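Local coordinates for teichoic acid biosynthesis protein F (Staphylococcus epidermidis, PDB 3L7I), which belongs to the teichoic acid biosynthesis proteins and carries a GT-B-type fold of two Rossmann-like domains, each built on a parallel beta sheet, at residues A[355-360]-A[371-376]; A[375-380]-A[398-403]; A[447-452]-A[645-650]; A[441-446]-A[495-500]. One frame throughout, in Å; residues are numbered along the deposited sequence.

Interaction 1 (A[355-360]-A[371-376]); sequences IVFESF and YIYEYM
The aromatic part of this contact joins Phe357 of strand 354-358 to Tyr373 of helix 367-379. The two rings form a T-shaped pair in which the Tyr373 edge is directed at the Phe357 face, with centroids 5.6 Å apart and planes at 67°. A CH-pi contact accompanies it: Tyr373 CB lies over the face of the Phe357 ring, 4.1 Å from its centroid. The Tyr373 chi1 of 169° turns the phenol away from the strand, with its ring edge toward the Phe357 face, and its OH bonds to the carbonyl of Pro398.

Aliphatic groups supply the rest. Ile372 CG2 sits at the rim of the Phe357 ring, 3.9 Å from Phe357 CE1. One turn further along the helix, Met376 bends at its thioether and meets Ile355 tip to tip, Met376 CE lying 3.6 Å from Ile355 CD1. All five residues are buried, and no hydrogen bond crosses between the segments.

The contact packs the helix of a beta-alpha-beta unit onto its first strand, the axes of the two short segments coming within 9.9 Å. Strand 354-358 is hydrogen-bonded between strands 384-389 and 418-423, and Ile710 and Ile714 of helix 706-721 touch Ile372 and Ile355.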
# COMPACT_ATOMS: atom_id res chain seq x y z
N ILE A 355 -3.92 38.37 -6.31
CA ILE A 355 -4.53 38.62 -5.00
C ILE A 355 -5.89 37.90 -4.86
O ILE A 355 -6.72 37.97 -5.76
CB ILE A 355 -4.71 40.14 -4.82
CG1 ILE A 355 -3.41 40.86 -5.19
CG2 ILE A 355 -5.16 40.51 -3.39
CD1 ILE A 355 -3.63 42.34 -5.45
N VAL A 356 -6.11 37.19 -3.74
CA VAL A 356 -7.43 36.59 -3.46
C VAL A 356 -8.23 37.36 -2.44
O VAL A 356 -7.69 37.83 -1.45
CB VAL A 356 -7.36 35.14 -2.92
CG1 VAL A 356 -8.20 34.20 -3.74
CG2 VAL A 356 -5.93 34.65 -2.77
N PHE A 357 -9.55 37.42 -2.66
CA PHE A 357 -10.48 38.06 -1.73
C PHE A 357 -11.56 37.08 -1.34
O PHE A 357 -12.00 36.27 -2.15
CB PHE A 357 -11.14 39.27 -2.38
CG PHE A 357 -10.18 40.37 -2.69
CD1 PHE A 357 -10.20 41.55 -1.98
CD2 PHE A 357 -9.23 40.20 -3.67
CE1 PHE A 357 -9.30 42.56 -2.26
CE2 PHE A 357 -8.32 41.20 -3.95
CZ PHE A 357 -8.36 42.38 -3.25
N GLU A 358 -12.01 37.16 -0.09
CA GLU A 358 -13.14 36.37 0.33
C GLU A 358 -13.73 37.05 1.52
O GLU A 358 -13.03 37.40 2.45
CB GLU A 358 -12.66 34.98 0.69
CG GLU A 358 -13.73 33.93 0.86
CD GLU A 358 -13.15 32.64 1.46
OE1 GLU A 358 -13.44 31.51 0.96
OE2 GLU A 358 -12.35 32.77 2.44
N SER A 359 -15.03 37.29 1.49
CA SER A 359 -15.68 37.77 2.70
C SER A 359 -16.66 36.76 3.24
O SER A 359 -17.30 36.02 2.49
CB SER A 359 -16.35 39.12 2.52
OG SER A 359 -17.33 39.07 1.52
N PHE A 360 -16.73 36.72 4.56
CA PHE A 360 -17.50 35.73 5.31
C PHE A 360 -17.43 34.29 4.79
O PHE A 360 -18.44 33.63 4.61
CB PHE A 360 -18.91 36.24 5.46
CG PHE A 360 -18.96 37.57 6.12
CD1 PHE A 360 -18.52 37.71 7.44
CD2 PHE A 360 -19.40 38.70 5.43
CE1 PHE A 360 -18.55 38.93 8.07
CE2 PHE A 360 -19.43 39.94 6.04
CZ PHE A 360 -19.01 40.07 7.37
N TYR A 371 -14.50 46.60 -0.44
CA TYR A 371 -13.98 47.95 -0.61
C TYR A 371 -12.47 48.00 -0.88
O TYR A 371 -12.01 48.86 -1.63
CB TYR A 371 -14.37 48.83 0.58
CG TYR A 371 -15.85 49.11 0.60
CD1 TYR A 371 -16.73 48.20 1.17
CD2 TYR A 371 -16.38 50.26 0.02
CE1 TYR A 371 -18.09 48.43 1.17
CE2 TYR A 371 -17.73 50.50 0.02
CZ TYR A 371 -18.58 49.58 0.59
OH TYR A 371 -19.93 49.81 0.59
N ILE A 372 -11.71 47.10 -0.27
CA ILE A 372 -10.29 47.02 -0.57
C ILE A 372 -10.17 46.75 -2.06
O ILE A 372 -9.40 47.41 -2.76
CB ILE A 372 -9.56 45.93 0.28
CG1 ILE A 372 -9.54 46.35 1.76
CG2 ILE A 372 -8.13 45.70 -0.21
CD1 ILE A 372 -9.00 45.26 2.71
N TYR A 373 -11.00 45.83 -2.55
CA TYR A 373 -11.01 45.44 -3.97
C TYR A 373 -11.45 46.57 -4.90
O TYR A 373 -10.80 46.83 -5.92
CB TYR A 373 -11.89 44.22 -4.20
CG TYR A 373 -12.16 43.92 -5.66
CD1 TYR A 373 -11.14 43.46 -6.49
CD2 TYR A 373 -13.43 44.08 -6.20
CE1 TYR A 373 -11.38 43.17 -7.83
CE2 TYR A 373 -13.68 43.79 -7.54
CZ TYR A 373 -12.65 43.34 -8.34
OH TYR A 373 -12.90 43.04 -9.66
N GLU A 374 -12.55 47.24 -4.57
CA GLU A 374 -13.00 48.31 -5.45
C GLU A 374 -11.98 49.46 -5.54
O GLU A 374 -11.87 50.14 -6.57
CB GLU A 374 -14.40 48.79 -5.04
CG GLU A 374 -15.42 47.65 -5.08
CD GLU A 374 -16.87 48.11 -5.04
OE1 GLU A 374 -17.10 49.28 -4.67
OE2 GLU A 374 -17.77 47.28 -5.36
N TYR A 375 -11.22 49.66 -4.47
CA TYR A 375 -10.21 50.71 -4.49
C TYR A 375 -9.09 50.28 -5.39
O TYR A 375 -8.59 51.06 -6.18
CB TYR A 375 -9.66 50.99 -3.09
CG TYR A 375 -8.42 51.85 -3.13
CD1 TYR A 375 -8.51 53.24 -3.04
CD2 TYR A 375 -7.16 51.28 -3.27
CE1 TYR A 375 -7.37 54.03 -3.08
CE2 TYR A 375 -6.03 52.05 -3.31
CZ TYR A 375 -6.14 53.43 -3.22
OH TYR A 375 -4.99 54.18 -3.26
N MET A 376 -8.68 49.02 -5.27
CA MET A 376 -7.57 48.55 -6.10
C MET A 376 -7.92 48.47 -7.59
O MET A 376 -7.09 48.73 -8.44
CB MET A 376 -7.03 47.22 -5.58
CG MET A 376 -6.29 47.40 -4.29
SD MET A 376 -5.44 45.92 -3.79
CE MET A 376 -3.99 45.91 -4.87

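Interaction 2 (A[375-380]-A[398-403]); sequences YMQKYY and PGSAEK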
# COMPACT_ATOMS: atom_id res chain seq x y z
N TYR A 375 -11.22 49.66 -4.47
CA TYR A 375 -10.21 50.71 -4.49
C TYR A 375 -9.09 50.28 -5.39
O TYR A 375 -8.59 51.06 -6.18
CB TYR A 375 -9.66 50.99 -3.09
CG TYR A 375 -8.42 51.85 -3.13
CD1 TYR A 375 -8.51 53.24 -3.04
CD2 TYR A 375 -7.16 51.28 -3.27
CE1 TYR A 375 -7.37 54.03 -3.08
CE2 TYR A 375 -6.03 52.05 -3.31
CZ TYR A 375 -6.14 53.43 -3.22
OH TYR A 375 -4.99 54.18 -3.26
N MET A 376 -8.68 49.02 -5.27
CA MET A 376 -7.57 48.55 -6.10
C MET A 376 -7.92 48.47 -7.59
O MET A 376 -7.09 48.73 -8.44
CB MET A 376 -7.03 47.22 -5.58
CG MET A 376 -6.29 47.40 -4.29
SD MET A 376 -5.44 45.92 -3.79
CE MET A 376 -3.99 45.91 -4.87
N GLN A 377 -9.16 48.12 -7.90
CA GLN A 377 -9.64 48.16 -9.27
C GLN A 377 -9.40 49.53 -9.92
O GLN A 377 -8.96 49.62 -11.07
CB GLN A 377 -11.12 47.82 -9.30
CG GLN A 377 -11.39 46.34 -9.26
CD GLN A 377 -10.88 45.65 -10.50
OE1 GLN A 377 -11.45 45.81 -11.59
NE2 GLN A 377 -9.81 44.87 -10.35
N LYS A 378 -9.70 50.60 -9.19
CA LYS A 378 -9.54 51.94 -9.73
C LYS A 378 -8.06 52.31 -9.97
O LYS A 378 -7.72 52.86 -11.02
CB LYS A 378 -10.21 52.95 -8.79
CG LYS A 378 -10.30 54.38 -9.32
CD LYS A 378 -11.10 55.25 -8.35
CE LYS A 378 -11.07 56.74 -8.72
NZ LYS A 378 -11.87 57.56 -7.76
N TYR A 379 -7.19 51.99 -9.02
CA TYR A 379 -5.81 52.49 -9.04
C TYR A 379 -4.75 51.47 -9.45
O TYR A 379 -3.60 51.84 -9.68
CB TYR A 379 -5.45 53.07 -7.67
CG TYR A 379 -6.26 54.29 -7.34
CD1 TYR A 379 -5.73 55.56 -7.47
CD2 TYR A 379 -7.58 54.16 -6.91
CE1 TYR A 379 -6.47 56.67 -7.17
CE2 TYR A 379 -8.33 55.28 -6.62
CZ TYR A 379 -7.78 56.53 -6.76
OH TYR A 379 -8.53 57.65 -6.47
N TYR A 380 -5.13 50.20 -9.51
CA TYR A 380 -4.19 49.13 -9.85
C TYR A 380 -4.86 48.05 -10.69
O TYR A 380 -4.86 46.87 -10.30
CB TYR A 380 -3.58 48.52 -8.59
CG TYR A 380 -2.92 49.53 -7.69
CD1 TYR A 380 -1.81 50.23 -8.11
CD2 TYR A 380 -3.43 49.79 -6.43
CE1 TYR A 380 -1.21 51.16 -7.29
CE2 TYR A 380 -2.84 50.71 -5.60
CZ TYR A 380 -1.73 51.39 -6.04
OH TYR A 380 -1.14 52.32 -5.21
N PRO A 398 -18.10 43.23 -9.71
CA PRO A 398 -17.75 44.20 -10.75
C PRO A 398 -16.25 44.12 -11.03
O PRO A 398 -15.51 43.63 -10.16
CB PRO A 398 -18.07 45.56 -10.10
CG PRO A 398 -18.55 45.27 -8.70
CD PRO A 398 -18.14 43.86 -8.38
N GLY A 399 -15.81 44.55 -12.20
CA GLY A 399 -14.39 44.69 -12.46
C GLY A 399 -13.71 43.49 -13.10
O GLY A 399 -14.38 42.62 -13.68
N SER A 400 -12.39 43.42 -12.99
CA SER A 400 -11.59 42.49 -13.78
C SER A 400 -11.38 41.13 -13.11
O SER A 400 -10.66 40.29 -13.64
CB SER A 400 -10.23 43.10 -14.10
OG SER A 400 -9.45 43.24 -12.92
N ALA A 401 -11.98 40.92 -11.95
CA ALA A 401 -11.69 39.71 -11.18
C ALA A 401 -12.30 38.48 -11.83
O ALA A 401 -13.36 38.57 -12.48
CB ALA A 401 -12.20 39.86 -9.75
N GLU A 402 -11.63 37.34 -11.67
CA GLU A 402 -12.24 36.06 -12.00
C GLU A 402 -12.68 35.44 -10.70
O GLU A 402 -12.07 35.69 -9.66
CB GLU A 402 -11.26 35.15 -12.73
CG GLU A 402 -9.84 35.27 -12.27
CD GLU A 402 -8.99 34.04 -12.63
OE1 GLU A 402 -8.23 34.10 -13.64
OE2 GLU A 402 -9.07 33.01 -11.89
N LYS A 403 -13.76 34.66 -10.75
CA LYS A 403 -14.23 34.02 -9.52
C LYS A 403 -14.06 32.49 -9.47
O LYS A 403 -14.28 31.81 -10.47
CB LYS A 403 -15.66 34.46 -9.15
CG LYS A 403 -16.56 35.00 -10.26
CD LYS A 403 -17.70 35.77 -9.62
CE LYS A 403 -18.79 36.12 -10.60
NZ LYS A 403 -19.48 34.92 -11.12
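A side-chain amide on helix 367-379 bridges to the loop that leads into strand 402-405, the outermost strand on one side of the seven-stranded parallel sheet. Gln377 makes both bonds of the bridge, and Ser400 is its partner in each. The backbone N of Ser400 donates to Gln377 OE1 at 2.9 Å, from above the carbonyl plane, 48° out of it. Gln377 NE2 in turn donates to Ser400 OG at 3.1 Å, and here the hydroxyl oxygen lies close to the amide plane. Both bonds, Ser400 N to Gln377 OE1 and Gln377 NE2 to Ser400 OG, are fairly straight at the hydrogen. Two grips on one flat amide limit its rotation and fix which end faces the backbone.

The Gln377 chain folds at chi2 (-65°), which carries the amide across to the loop. Ser400 OG occupies the position between its own backbone N and carbonyl carbon, on the side of the amide nitrogen. Gly399 passes close by, its CA 3.3 Å from Gln377 OE1; a backbone turned in this way calls for glycine.

The bridge lies at the protein surface, with Gly399 and Ser400 exposed. Tyr385 of strand 384-389 touches both Gln377 and Ser400, while strand 402-405 continues from the loop and pairs with strand 384-389 through Glu402.

Interaction 3 (A[447-452]-A[645-650]); sequences PLKRLA and DKYDKG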
# COMPACT_ATOMS: atom_id res chain seq x y z
N PRO A 447 -15.47 44.33 18.84
CA PRO A 447 -16.14 43.28 19.61
C PRO A 447 -16.93 43.89 20.75
O PRO A 447 -16.49 44.85 21.37
CB PRO A 447 -14.99 42.44 20.16
CG PRO A 447 -13.80 42.87 19.40
CD PRO A 447 -14.02 44.30 19.05
N LEU A 448 -18.11 43.33 21.00
CA LEU A 448 -18.88 43.62 22.20
C LEU A 448 -18.89 42.34 23.02
O LEU A 448 -18.74 42.38 24.24
CB LEU A 448 -20.29 44.03 21.84
CG LEU A 448 -21.30 43.97 22.98
CD1 LEU A 448 -21.25 45.27 23.75
CD2 LEU A 448 -22.70 43.70 22.46
N LYS A 449 -19.04 41.21 22.35
CA LYS A 449 -19.02 39.92 23.03
C LYS A 449 -17.60 39.32 23.08
O LYS A 449 -16.82 39.46 22.13
CB LYS A 449 -19.99 38.94 22.34
CG LYS A 449 -21.49 39.32 22.42
CD LYS A 449 -22.31 38.73 21.25
CE LYS A 449 -23.83 38.95 21.39
NZ LYS A 449 -24.54 37.82 22.12
N ARG A 450 -17.27 38.66 24.18
CA ARG A 450 -15.97 38.00 24.31
C ARG A 450 -15.79 36.89 23.28
O ARG A 450 -16.70 36.09 23.06
CB ARG A 450 -15.79 37.43 25.72
CG ARG A 450 -15.91 38.44 26.83
CD ARG A 450 -15.68 37.79 28.20
NE ARG A 450 -14.25 37.66 28.51
CZ ARG A 450 -13.53 38.59 29.14
NH1 ARG A 450 -14.09 39.74 29.52
NH2 ARG A 450 -12.24 38.36 29.37
N LEU A 451 -14.61 36.82 22.68
CA LEU A 451 -14.31 35.80 21.65
C LEU A 451 -12.91 35.20 21.74
O LEU A 451 -12.00 35.81 22.30
CB LEU A 451 -14.50 36.36 20.23
CG LEU A 451 -14.02 37.77 19.87
CD1 LEU A 451 -12.97 38.30 20.83
CD2 LEU A 451 -13.50 37.77 18.46
N ALA A 452 -12.75 34.02 21.16
CA ALA A 452 -11.44 33.39 21.04
C ALA A 452 -10.81 33.09 22.42
O ALA A 452 -11.41 32.39 23.23
CB ALA A 452 -10.52 34.23 20.18
N ASP A 645 -32.63 40.53 31.08
CA ASP A 645 -32.47 39.82 32.36
C ASP A 645 -31.89 38.44 32.12
O ASP A 645 -30.97 38.01 32.82
CB ASP A 645 -33.80 39.71 33.09
CG ASP A 645 -34.60 40.98 33.01
OD1 ASP A 645 -34.82 41.61 34.07
OD2 ASP A 645 -35.00 41.35 31.87
N LYS A 646 -32.43 37.73 31.14
CA LYS A 646 -31.86 36.45 30.75
C LYS A 646 -30.35 36.58 30.61
O LYS A 646 -29.61 35.79 31.17
CB LYS A 646 -32.49 35.96 29.45
CG LYS A 646 -33.98 35.61 29.56
CD LYS A 646 -34.56 35.09 28.24
CE LYS A 646 -34.20 33.62 28.01
NZ LYS A 646 -34.58 33.18 26.63
N TYR A 647 -29.91 37.60 29.87
CA TYR A 647 -28.49 37.81 29.57
C TYR A 647 -27.59 38.10 30.78
O TYR A 647 -26.86 39.09 30.79
CB TYR A 647 -28.31 38.93 28.55
CG TYR A 647 -27.97 38.49 27.14
CD1 TYR A 647 -28.86 37.73 26.39
CD2 TYR A 647 -26.78 38.89 26.54
CE1 TYR A 647 -28.55 37.34 25.08
CE2 TYR A 647 -26.46 38.51 25.24
CZ TYR A 647 -27.35 37.74 24.51
OH TYR A 647 -27.03 37.37 23.22
N ASP A 648 -27.66 37.23 31.80
CA ASP A 648 -26.60 37.10 32.81
C ASP A 648 -26.57 38.09 33.97
O ASP A 648 -25.52 38.25 34.61
CB ASP A 648 -25.22 37.06 32.14
CG ASP A 648 -24.92 35.72 31.52
OD1 ASP A 648 -25.09 34.70 32.22
OD2 ASP A 648 -24.51 35.70 30.33
N LYS A 649 -27.70 38.73 34.26
CA LYS A 649 -27.78 39.63 35.41
C LYS A 649 -26.80 40.81 35.28
O LYS A 649 -27.18 41.89 34.81
CB LYS A 649 -27.56 38.86 36.72
CG LYS A 649 -28.12 37.43 36.69
CD LYS A 649 -28.65 36.97 38.03
CE LYS A 649 -29.45 35.68 37.88
NZ LYS A 649 -30.55 35.57 38.87
N GLY A 650 -25.55 40.61 35.70
CA GLY A 650 -24.53 41.63 35.56
C GLY A 650 -23.46 41.28 34.53
O GLY A 650 -22.29 41.67 34.68
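Beside a bound sulfate ion, two loops from different parts of the chain meet through a single polar contact between Lys449 and Tyr647. Lys449 NZ donates a hydrogen bond to Tyr647 OH at 2.8 Å. The ammonium approaches the phenol at the ring edge and in the ring plane, 3.7 Å from Tyr647 CE2, so the bond uses the hydroxyl and not the aromatic face. The lysine chain and the tyrosine cross at about a right angle. Lys449 runs nearly extended through its methylenes and turns at the last torsion (chi4 -90°), which swings NZ onto the oxygen. Lys449 and Tyr647 are the one pair in contact between the segments: their CA atoms are 11.7 Å apart, and the two long side chains span the gap and meet only at their ends.

In this GT-B-type fold, 447-452 follows strand 438-441 of the seven-stranded sheet, whereas 645-650 follows strand 637-640 of the six-stranded one. The bond therefore links loops associated with the two Rossmann-like sheets. Tyr647 is the centre of an inverse gamma turn, and its ring also stacks with that of Tyr623.

The Lys449 side chain comes within about 3 Å of the sulfate, probably a component of the crystallisation solution, though its place could mark an anion-binding pocket. Phe654 touches the same side chain, and Lys449 itself is exposed.

Interaction 4 (A[441-446]-A[495-500]); sequences QTWHGT and SAFWMD
Trp443 lies under the end of the Phe497 ring, whose CZ stands 3.8 Å above the indole plane and over its centre. This is a T-shaped aromatic pair in the N-terminal Rossmann-like half of the GT-B-type fold, joining the loop after strand 438-441 to the segment that leaves helix 487-496. Phe497 presents its edge to the indole face; the six-membered ring of Trp443 and the Phe497 ring have centroids 5.2 Å apart and planes at 68°. The closest atoms are Trp443 CE2 and Phe497 CZ, so the phenyl reaches the indole with its far end alone.

His444 CE1 lies against the opposite indole face, toward its rim, so that the indole has a ring neighbour on each face. The Trp443 CG is anti to the backbone N (chi1 -160°), which directs the indole from the loop toward Phe497.

Phe497 is the first residue to leave helical geometry after helix 487-496, and it is buried. Its ring also meets Phe493 and packs edge-to-face with Trp479, placing the pair within a larger aromatic cluster. On the other segment, the loop backbone is held by a neighbouring amide: Trp443 N donates to Gln441 OE1 at 2.8 Å, lying in the carbonyl plane and on a lone pair.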
# COMPACT_ATOMS: atom_id res chain seq x y z
N GLN A 441 -5.79 40.28 7.41
CA GLN A 441 -7.04 40.01 8.12
C GLN A 441 -7.72 41.30 8.51
O GLN A 441 -7.13 42.15 9.19
CB GLN A 441 -6.77 39.20 9.39
CG GLN A 441 -8.02 38.86 10.18
CD GLN A 441 -9.08 38.13 9.36
OE1 GLN A 441 -10.17 38.65 9.15
NE2 GLN A 441 -8.77 36.92 8.89
N THR A 442 -8.96 41.48 8.08
CA THR A 442 -9.61 42.74 8.31
C THR A 442 -10.47 42.59 9.53
O THR A 442 -10.83 43.58 10.17
CB THR A 442 -10.49 43.09 7.15
OG1 THR A 442 -11.57 42.15 7.09
CG2 THR A 442 -9.70 42.98 5.87
N TRP A 443 -10.76 41.33 9.85
CA TRP A 443 -11.86 40.95 10.76
C TRP A 443 -13.14 41.72 10.40
O TRP A 443 -13.20 42.37 9.36
CB TRP A 443 -11.47 41.10 12.24
CG TRP A 443 -12.35 40.29 13.16
CD1 TRP A 443 -13.16 40.76 14.13
CD2 TRP A 443 -12.50 38.86 13.16
NE1 TRP A 443 -13.81 39.72 14.75
CE2 TRP A 443 -13.43 38.55 14.17
CE3 TRP A 443 -11.94 37.82 12.41
CZ2 TRP A 443 -13.82 37.24 14.44
CZ3 TRP A 443 -12.33 36.52 12.69
CH2 TRP A 443 -13.25 36.24 13.70
N HIS A 444 -14.16 41.64 11.23
CA HIS A 444 -15.43 42.21 10.83
C HIS A 444 -16.14 42.91 11.99
O HIS A 444 -17.33 42.71 12.20
CB HIS A 444 -16.34 41.11 10.29
CG HIS A 444 -16.39 39.92 11.19
ND1 HIS A 444 -15.71 38.76 10.93
CD2 HIS A 444 -17.00 39.75 12.39
CE1 HIS A 444 -15.91 37.90 11.92
NE2 HIS A 444 -16.68 38.48 12.81
N GLY A 445 -15.43 43.73 12.75
CA GLY A 445 -16.13 44.55 13.71
C GLY A 445 -15.61 44.65 15.12
O GLY A 445 -15.04 43.71 15.65
N THR A 446 -15.84 45.82 15.73
CA THR A 446 -15.46 46.06 17.11
C THR A 446 -16.20 45.08 17.99
O THR A 446 -17.43 45.00 17.93
CB THR A 446 -15.83 47.49 17.56
OG1 THR A 446 -15.03 48.46 16.87
CG2 THR A 446 -15.61 47.63 19.05
N SER A 495 -4.99 40.37 23.19
CA SER A 495 -5.29 39.28 24.10
C SER A 495 -6.12 38.15 23.47
O SER A 495 -5.78 36.97 23.59
CB SER A 495 -6.03 39.84 25.33
OG SER A 495 -6.80 38.84 26.01
N ALA A 496 -7.22 38.52 22.82
CA ALA A 496 -8.23 37.57 22.34
C ALA A 496 -7.77 36.77 21.13
O ALA A 496 -8.29 35.67 20.87
CB ALA A 496 -9.53 38.30 22.02
N PHE A 497 -6.81 37.31 20.39
CA PHE A 497 -6.33 36.67 19.18
C PHE A 497 -4.85 36.30 19.25
O PHE A 497 -4.27 35.92 18.23
CB PHE A 497 -6.54 37.58 17.98
CG PHE A 497 -7.97 37.70 17.53
CD1 PHE A 497 -8.43 38.87 16.93
CD2 PHE A 497 -8.85 36.64 17.72
CE1 PHE A 497 -9.76 38.99 16.51
CE2 PHE A 497 -10.17 36.75 17.31
CZ PHE A 497 -10.63 37.91 16.70
N TRP A 498 -4.24 36.41 20.42
CA TRP A 498 -2.82 36.15 20.56
C TRP A 498 -2.05 36.93 19.49
O TRP A 498 -1.35 36.34 18.67
CB TRP A 498 -2.52 34.64 20.35
CG TRP A 498 -3.32 33.64 21.17
CD1 TRP A 498 -3.01 33.14 22.42
CD2 TRP A 498 -4.54 32.99 20.79
NE1 TRP A 498 -3.97 32.26 22.83
CE2 TRP A 498 -4.91 32.13 21.85
CE3 TRP A 498 -5.36 33.05 19.65
CZ2 TRP A 498 -6.06 31.35 21.81
CZ3 TRP A 498 -6.51 32.27 19.61
CH2 TRP A 498 -6.84 31.42 20.69
N MET A 499 -2.20 38.26 19.46
CA MET A 499 -1.56 39.05 18.41
C MET A 499 -0.48 39.97 18.97
O MET A 499 -0.53 40.37 20.12
CB MET A 499 -2.60 39.90 17.67
CG MET A 499 -3.52 39.11 16.77
SD MET A 499 -2.74 38.80 15.18
CE MET A 499 -1.81 40.30 15.02
N ASP A 500 0.51 40.31 18.15
CA ASP A 500 1.47 41.34 18.53
C ASP A 500 0.89 42.67 18.09
O ASP A 500 0.22 42.73 17.07
CB ASP A 500 2.81 41.13 17.83
CG ASP A 500 3.39 39.74 18.05
OD1 ASP A 500 3.45 39.28 19.21
OD2 ASP A 500 3.78 39.11 17.04

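How the interactions relate
Interactions 1 and 2 adjoin, their centres 8 Å apart; both use helix 367-379 and share Tyr375 and Met376, and Tyr373 OH of interaction 1 also probably hydrogen-bonds to Ala401 N in 398-403. Interaction 2 takes up the chain where interaction 1 ends. Interactions 3 and 4 follow later, their segments alternating along the chain and their centres 18 Å apart; Leu451 packs on Phe497 between them. Interaction 4 also touches interaction 1, through Phe360 with His444 and Ile372 with Thr442. Interactions 1, 2 and 4 lie on elements around the seven-stranded sheet, whereas interaction 3, about 32 Å from interaction 1 between centres, joins loops of the two sheets and so connects the domains.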